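Local coordinates for protein nitrite oxidoreductase subunit A (Kuenenia stuttgartiensis, PDB 7B04) that belongs to the molybdopterin oxidoreductase family and carries a molybdenum atom, two MD1 molecules and an iron/sulfur cluster, at residues B[638-642]-B[1086-1092]; B[1064-1070]-B[1092-1097]. One frame throughout, in Å; residues are numbered along the deposited sequence.

Interaction 1. Residues B[638-642]-B[1086-1092]; sequences GKTHM and GFEADNH
Gly1086 opens the contact, passing beside the Thr640 side chain; its positive phi of 85° is one glycine adopts readily. Thr640 lays its methyl CG2 against the backbone N of Phe1087, while OG1 is hydrogen-bonded to Asp1071. The CA of Phe1087 comes 5.4 Å from the CA of Thr640, the closest pair of CA atoms across the contact. Phe1087 sets CB over one face of the His641 imidazole and turns the edge of its phenyl toward that ring, an offset edge-to-face pair with planes at 70° and centroids 5.2 Å apart. The phenyl also lies near the backbone O of Thr640, 3.2 Å from Phe1087 CD1. Glu1088 to Asn1091 then form a type II beta turn, closed by a bond of 2.7 Å from Asn1091 N to Glu1088 O, which brings the chain back to His1092. His1092, its CG trans to the main-chain N, presents a ring face to the edge of His641 in a second offset edge-to-face pair, planes at 84°. Histidine suits position 641 because it packs as a flat ring yet keeps NE2 for a hydrogen bond to Leu1070 O. His641, Phe1087 and His1092 thus form a buried aromatic cluster joining two loops of this molybdopterin oxidoreductase.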
loop_
_atom_site.group_PDB
_atom_site.type_symbol
_atom_site.label_atom_id
_atom_site.label_comp_id
_atom_site.label_asym_id
_atom_site.label_seq_id
_atom_site.Cartn_x
_atom_site.Cartn_y
_atom_site.Cartn_z
ATOM N N GLY B 638 -37.858 2.418 8.011
ATOM C CA GLY B 638 -38.718 1.306 8.346
ATOM C C GLY B 638 -38.558 0.889 9.794
ATOM O O GLY B 638 -37.526 1.114 10.426
ATOM N N LYS B 639 -39.610 0.266 10.330
ATOM C CA LYS B 639 -39.569 -0.174 11.723
ATOM C C LYS B 639 -38.474 -1.209 11.936
ATOM O O LYS B 639 -37.836 -1.240 12.995
ATOM C CB LYS B 639 -40.927 -0.726 12.153
ATOM C CG LYS B 639 -41.910 -0.930 11.021
ATOM C CD LYS B 639 -43.166 -1.631 11.513
ATOM N N THR B 640 -38.245 -2.067 10.940
ATOM C CA THR B 640 -37.195 -3.073 11.059
ATOM C C THR B 640 -35.823 -2.427 11.191
ATOM O O THR B 640 -34.920 -3.009 11.804
ATOM C CB THR B 640 -37.222 -4.012 9.853
ATOM O OG1 THR B 640 -38.579 -4.232 9.447
ATOM C CG2 THR B 640 -36.579 -5.347 10.194
ATOM N N HIS B 641 -35.650 -1.228 10.639
ATOM C CA HIS B 641 -34.377 -0.520 10.650
ATOM C C HIS B 641 -34.239 0.445 11.825
ATOM O O HIS B 641 -33.255 1.189 11.880
ATOM C CB HIS B 641 -34.206 0.281 9.353
ATOM C CG HIS B 641 -34.284 -0.533 8.097
ATOM N ND1 HIS B 641 -33.179 -0.811 7.322
ATOM C CD2 HIS B 641 -35.337 -1.112 7.473
ATOM C CE1 HIS B 641 -33.545 -1.533 6.277
ATOM N NE2 HIS B 641 -34.850 -1.732 6.347
ATOM N N MET B 642 -35.183 0.449 12.761
ATOM C CA MET B 642 -35.238 1.533 13.741
ATOM C C MET B 642 -34.088 1.418 14.737
ATOM O O MET B 642 -33.897 0.355 15.340
ATOM C CB MET B 642 -36.576 1.530 14.474
ATOM C CG MET B 642 -36.838 2.790 15.285
ATOM S SD MET B 642 -36.797 4.288 14.278
ATOM C CE MET B 642 -38.297 4.105 13.317
ATOM N N GLY B 1086 -37.464 -7.119 5.212
ATOM C CA GLY B 1086 -36.958 -5.932 5.906
ATOM C C GLY B 1086 -35.484 -5.995 6.200
ATOM O O GLY B 1086 -34.796 -6.792 5.614
ATOM N N PHE B 1087 -35.045 -5.150 7.117
ATOM C CA PHE B 1087 -33.617 -4.977 7.453
ATOM C C PHE B 1087 -32.962 -6.206 8.062
ATOM O O PHE B 1087 -33.566 -6.930 8.820
ATOM C CB PHE B 1087 -33.477 -3.766 8.372
ATOM C CG PHE B 1087 -32.442 -3.848 9.458
ATOM C CD1 PHE B 1087 -32.556 -4.761 10.482
ATOM C CD2 PHE B 1087 -31.386 -2.970 9.483
ATOM C CE1 PHE B 1087 -31.607 -4.823 11.486
ATOM C CE2 PHE B 1087 -30.445 -3.032 10.485
ATOM C CZ PHE B 1087 -30.554 -3.961 11.479
ATOM N N GLU B 1088 -31.727 -6.429 7.630
ATOM C CA GLU B 1088 -30.798 -7.407 8.211
ATOM C C GLU B 1088 -29.489 -6.651 8.322
ATOM O O GLU B 1088 -29.068 -6.137 7.303
ATOM C CB GLU B 1088 -30.506 -8.513 7.219
ATOM C CG GLU B 1088 -29.312 -9.337 7.618
ATOM C CD GLU B 1088 -29.771 -10.730 7.913
ATOM O OE1 GLU B 1088 -29.254 -11.346 8.817
ATOM O OE2 GLU B 1088 -30.671 -11.147 7.254
ATOM N N ALA B 1089 -28.872 -6.603 9.495
ATOM C CA ALA B 1089 -27.601 -5.890 9.589
ATOM C C ALA B 1089 -26.612 -6.534 8.628
ATOM O O ALA B 1089 -26.521 -7.763 8.535
ATOM C CB ALA B 1089 -27.068 -5.870 11.018
ATOM N N ASP B 1090 -25.916 -5.695 7.862
ATOM C CA ASP B 1090 -25.005 -6.090 6.794
ATOM C C ASP B 1090 -25.747 -6.721 5.622
ATOM O O ASP B 1090 -25.110 -7.337 4.760
ATOM C CB ASP B 1090 -23.891 -7.014 7.294
ATOM C CG ASP B 1090 -23.166 -6.444 8.523
ATOM O OD1 ASP B 1090 -23.150 -5.204 8.689
ATOM O OD2 ASP B 1090 -22.581 -7.223 9.305
ATOM N N ASN B 1091 -27.082 -6.609 5.574
ATOM C CA ASN B 1091 -27.886 -7.133 4.470
ATOM C C ASN B 1091 -29.168 -6.317 4.401
ATOM O O ASN B 1091 -30.130 -6.637 5.101
ATOM C CB ASN B 1091 -28.205 -8.596 4.689
ATOM C CG ASN B 1091 -28.679 -9.282 3.437
ATOM O OD1 ASN B 1091 -28.352 -8.874 2.324
ATOM N ND2 ASN B 1091 -29.446 -10.349 3.612
ATOM N N HIS B 1092 -29.229 -5.373 3.465
ATOM C CA HIS B 1092 -30.326 -4.419 3.315
ATOM C C HIS B 1092 -30.500 -3.536 4.554
ATOM O O HIS B 1092 -31.491 -3.614 5.298
ATOM C CB HIS B 1092 -31.641 -5.110 3.018
ATOM C CG HIS B 1092 -32.722 -4.148 2.643
ATOM N ND1 HIS B 1092 -32.531 -3.176 1.681
ATOM C CD2 HIS B 1092 -33.950 -3.926 3.169
ATOM C CE1 HIS B 1092 -33.624 -2.444 1.582
ATOM N NE2 HIS B 1092 -34.496 -2.877 2.474
#

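Interaction 2. Residues B[1064-1070]-B[1092-1097]; sequences SMPMHQL and HCINTV
His1068 and His1092 carry the two hydrogen bonds of this contact, each accepting a backbone N-H from the opposite segment. Asn1095 N reaches His1068 ND1 at 3.3 Å with an angle of 154°, although the donor stands 32° out of the imidazole plane. The His1068 side chain leaves with CG anti to the carbonyl carbon, which sets the ring alongside the backbone of Ile1094 and Asn1095, and its NE2 has a separate hydrogen bond to Thr536. Leu1070 N is likewise 3.3 Å from His1092 NE2, in a more bent bond of 136°. A CA-H...O contact links Cys1093 CA with His1068 O, whose oxygen also lies over one face of the His1092 ring, offset toward its rim.

Side-chain packing fills in around these links. Met1065 and Val1097 make an apolar contact tip to tip, Met1065 CE lying 3.4 Å from Val1097 CG2; the bend at chi2 gives the flexible methionine its route to the branched valine. Leu1070 crosses the His1092 side chain at about a right angle, bringing CB and CG to NE2. Ile1094 extends CG1 and CD1 against the amide end of Gln1069, and CD1 also touches Ser1064 OG.

Within 1064-1070, Gln1069 NE2 lies very close to Ser1064 OG, a bond too short to be trusted in detail, and bonds weakly to Met1065 O, while OE1 bonds to Thr637; glutamine can serve both as donor and acceptor.

The side chain of Asn1095 is about 8 Å from a bound MD1, so this end of the contact approaches MD1 without that side chain touching it. Because His1068 ND1 and His1092 NE2 both accept from backbone N-H groups, these two nitrogens are probably unprotonated, if the long, tilted bonds are taken at face value.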
loop_
_atom_site.group_PDB
_atom_site.type_symbol
_atom_site.label_atom_id
_atom_site.label_comp_id
_atom_site.label_asym_id
_atom_site.label_seq_id
_atom_site.Cartn_x
_atom_site.Cartn_y
_atom_site.Cartn_z
ATOM N N SER B 1064 -29.016 9.334 4.613
ATOM C CA SER B 1064 -29.989 8.306 4.983
ATOM C C SER B 1064 -30.829 7.947 3.761
ATOM O O SER B 1064 -31.758 8.671 3.400
ATOM C CB SER B 1064 -30.862 8.788 6.136
ATOM O OG SER B 1064 -31.688 7.741 6.611
ATOM N N MET B 1065 -30.521 6.817 3.135
ATOM C CA MET B 1065 -31.237 6.398 1.933
ATOM C C MET B 1065 -32.616 5.854 2.277
ATOM O O MET B 1065 -32.715 4.916 3.074
ATOM C CB MET B 1065 -30.463 5.328 1.189
ATOM C CG MET B 1065 -29.338 5.860 0.370
ATOM S SD MET B 1065 -28.013 6.421 1.432
ATOM C CE MET B 1065 -26.717 6.428 0.223
ATOM N N PRO B 1066 -33.691 6.400 1.709
ATOM C CA PRO B 1066 -34.991 5.724 1.830
ATOM C C PRO B 1066 -34.998 4.341 1.199
ATOM O O PRO B 1066 -35.710 3.451 1.680
ATOM C CB PRO B 1066 -35.952 6.681 1.109
ATOM C CG PRO B 1066 -35.244 8.001 1.083
ATOM C CD PRO B 1066 -33.790 7.669 0.971
ATOM N N MET B 1067 -34.219 4.135 0.132
ATOM C CA MET B 1067 -34.171 2.845 -0.549
ATOM C C MET B 1067 -33.497 1.757 0.278
ATOM O O MET B 1067 -33.664 0.573 -0.030
ATOM C CB MET B 1067 -33.446 2.988 -1.889
ATOM C CG MET B 1067 -34.258 3.683 -2.967
ATOM S SD MET B 1067 -35.728 2.748 -3.432
ATOM C CE MET B 1067 -34.990 1.328 -4.234
ATOM N N HIS B 1068 -32.742 2.124 1.312
ATOM C CA HIS B 1068 -31.994 1.161 2.110
ATOM C C HIS B 1068 -32.686 0.821 3.421
ATOM O O HIS B 1068 -32.110 0.103 4.244
ATOM C CB HIS B 1068 -30.589 1.694 2.405
ATOM C CG HIS B 1068 -29.762 1.947 1.184
ATOM N ND1 HIS B 1068 -28.527 2.557 1.235
ATOM C CD2 HIS B 1068 -29.992 1.673 -0.122
ATOM C CE1 HIS B 1068 -28.031 2.649 0.014
ATOM N NE2 HIS B 1068 -28.901 2.122 -0.828
ATOM N N GLN B 1069 -33.903 1.316 3.635
ATOM C CA GLN B 1069 -34.603 1.189 4.907
ATOM C C GLN B 1069 -35.997 0.610 4.706
ATOM O O GLN B 1069 -36.962 1.013 5.363
ATOM C CB GLN B 1069 -34.650 2.532 5.631
ATOM C CG GLN B 1069 -33.311 3.261 5.587
ATOM C CD GLN B 1069 -33.243 4.460 6.501
ATOM O OE1 GLN B 1069 -33.956 4.538 7.493
ATOM N NE2 GLN B 1069 -32.380 5.408 6.164
ATOM N N LEU B 1070 -36.117 -0.366 3.810
ATOM C CA LEU B 1070 -37.406 -0.952 3.478
ATOM C C LEU B 1070 -37.812 -2.017 4.490
ATOM O O LEU B 1070 -36.972 -2.678 5.107
ATOM C CB LEU B 1070 -37.367 -1.593 2.089
ATOM C CG LEU B 1070 -36.980 -0.746 0.880
ATOM C CD1 LEU B 1070 -37.281 -1.506 -0.399
ATOM C CD2 LEU B 1070 -37.711 0.581 0.901
ATOM N N HIS B 1092 -29.229 -5.373 3.465
ATOM C CA HIS B 1092 -30.326 -4.419 3.315
ATOM C C HIS B 1092 -30.500 -3.536 4.554
ATOM O O HIS B 1092 -31.491 -3.614 5.298
ATOM C CB HIS B 1092 -31.641 -5.110 3.018
ATOM C CG HIS B 1092 -32.722 -4.148 2.643
ATOM N ND1 HIS B 1092 -32.531 -3.176 1.681
ATOM C CD2 HIS B 1092 -33.950 -3.926 3.169
ATOM C CE1 HIS B 1092 -33.624 -2.444 1.582
ATOM N NE2 HIS B 1092 -34.496 -2.877 2.474
ATOM N N CYS B 1093 -29.503 -2.694 4.785
ATOM C CA CYS B 1093 -29.635 -1.550 5.671
ATOM C C CYS B 1093 -28.813 -0.420 5.059
ATOM O O CYS B 1093 -28.357 -0.511 3.908
ATOM C CB CYS B 1093 -29.268 -1.924 7.119
ATOM S SG CYS B 1093 -27.632 -2.573 7.396
ATOM N N ILE B 1094 -28.685 0.681 5.807
ATOM C CA ILE B 1094 -28.067 1.892 5.268
ATOM C C ILE B 1094 -26.643 1.605 4.826
ATOM O O ILE B 1094 -25.834 1.049 5.583
ATOM C CB ILE B 1094 -28.065 3.037 6.292
ATOM C CG1 ILE B 1094 -29.450 3.646 6.469
ATOM C CG2 ILE B 1094 -27.153 4.136 5.828
ATOM C CD1 ILE B 1094 -29.420 4.996 7.237
ATOM N N ASN B 1095 -26.326 2.005 3.597
ATOM C CA ASN B 1095 -25.002 1.839 3.009
ATOM C C ASN B 1095 -24.389 3.226 2.870
ATOM O O ASN B 1095 -24.773 3.998 1.986
ATOM C CB ASN B 1095 -25.096 1.153 1.655
ATOM C CG ASN B 1095 -23.931 0.227 1.400
ATOM O OD1 ASN B 1095 -23.794 -0.811 2.048
ATOM N ND2 ASN B 1095 -23.070 0.604 0.464
ATOM N N THR B 1096 -23.465 3.555 3.768
ATOM C CA THR B 1096 -22.965 4.918 3.866
ATOM C C THR B 1096 -22.209 5.320 2.606
ATOM O O THR B 1096 -21.564 4.499 1.940
ATOM C CB THR B 1096 -22.059 5.070 5.070
ATOM O OG1 THR B 1096 -20.830 4.379 4.820
ATOM C CG2 THR B 1096 -22.752 4.539 6.315
ATOM N N VAL B 1097 -22.298 6.608 2.284
ATOM C CA VAL B 1097 -21.703 7.152 1.066
ATOM C C VAL B 1097 -20.823 8.354 1.388
ATOM O O VAL B 1097 -21.340 9.456 1.627
ATOM C CB VAL B 1097 -22.807 7.531 0.069
ATOM C CG1 VAL B 1097 -23.341 6.284 -0.554
ATOM C CG2 VAL B 1097 -23.940 8.323 0.773
#

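Overall arrangement
From the N terminus, the loop 638-642, between strands 633-635 and 648-652, comes first and meets 1086-1092 much later in the chain, so that interaction 1 closes a loop of 443 intervening residues. Segment 1064-1070 lies within that span and pairs with 1092-1097, closing a short loop of 21 residues in interaction 2. The segments alternate along the chain, so the two contacts cross, and His1092 belongs to both. The centres of interactions 1 and 2 are about 9 Å apart. A probable hydrogen bond from Gly638 N to Gln1069 O, 3.1 Å long, also joins 638-642 directly to 1064-1070. Together they tie the connection leading into strand 648-652 to two C-terminal loops, the later preceding strand 1102-1109.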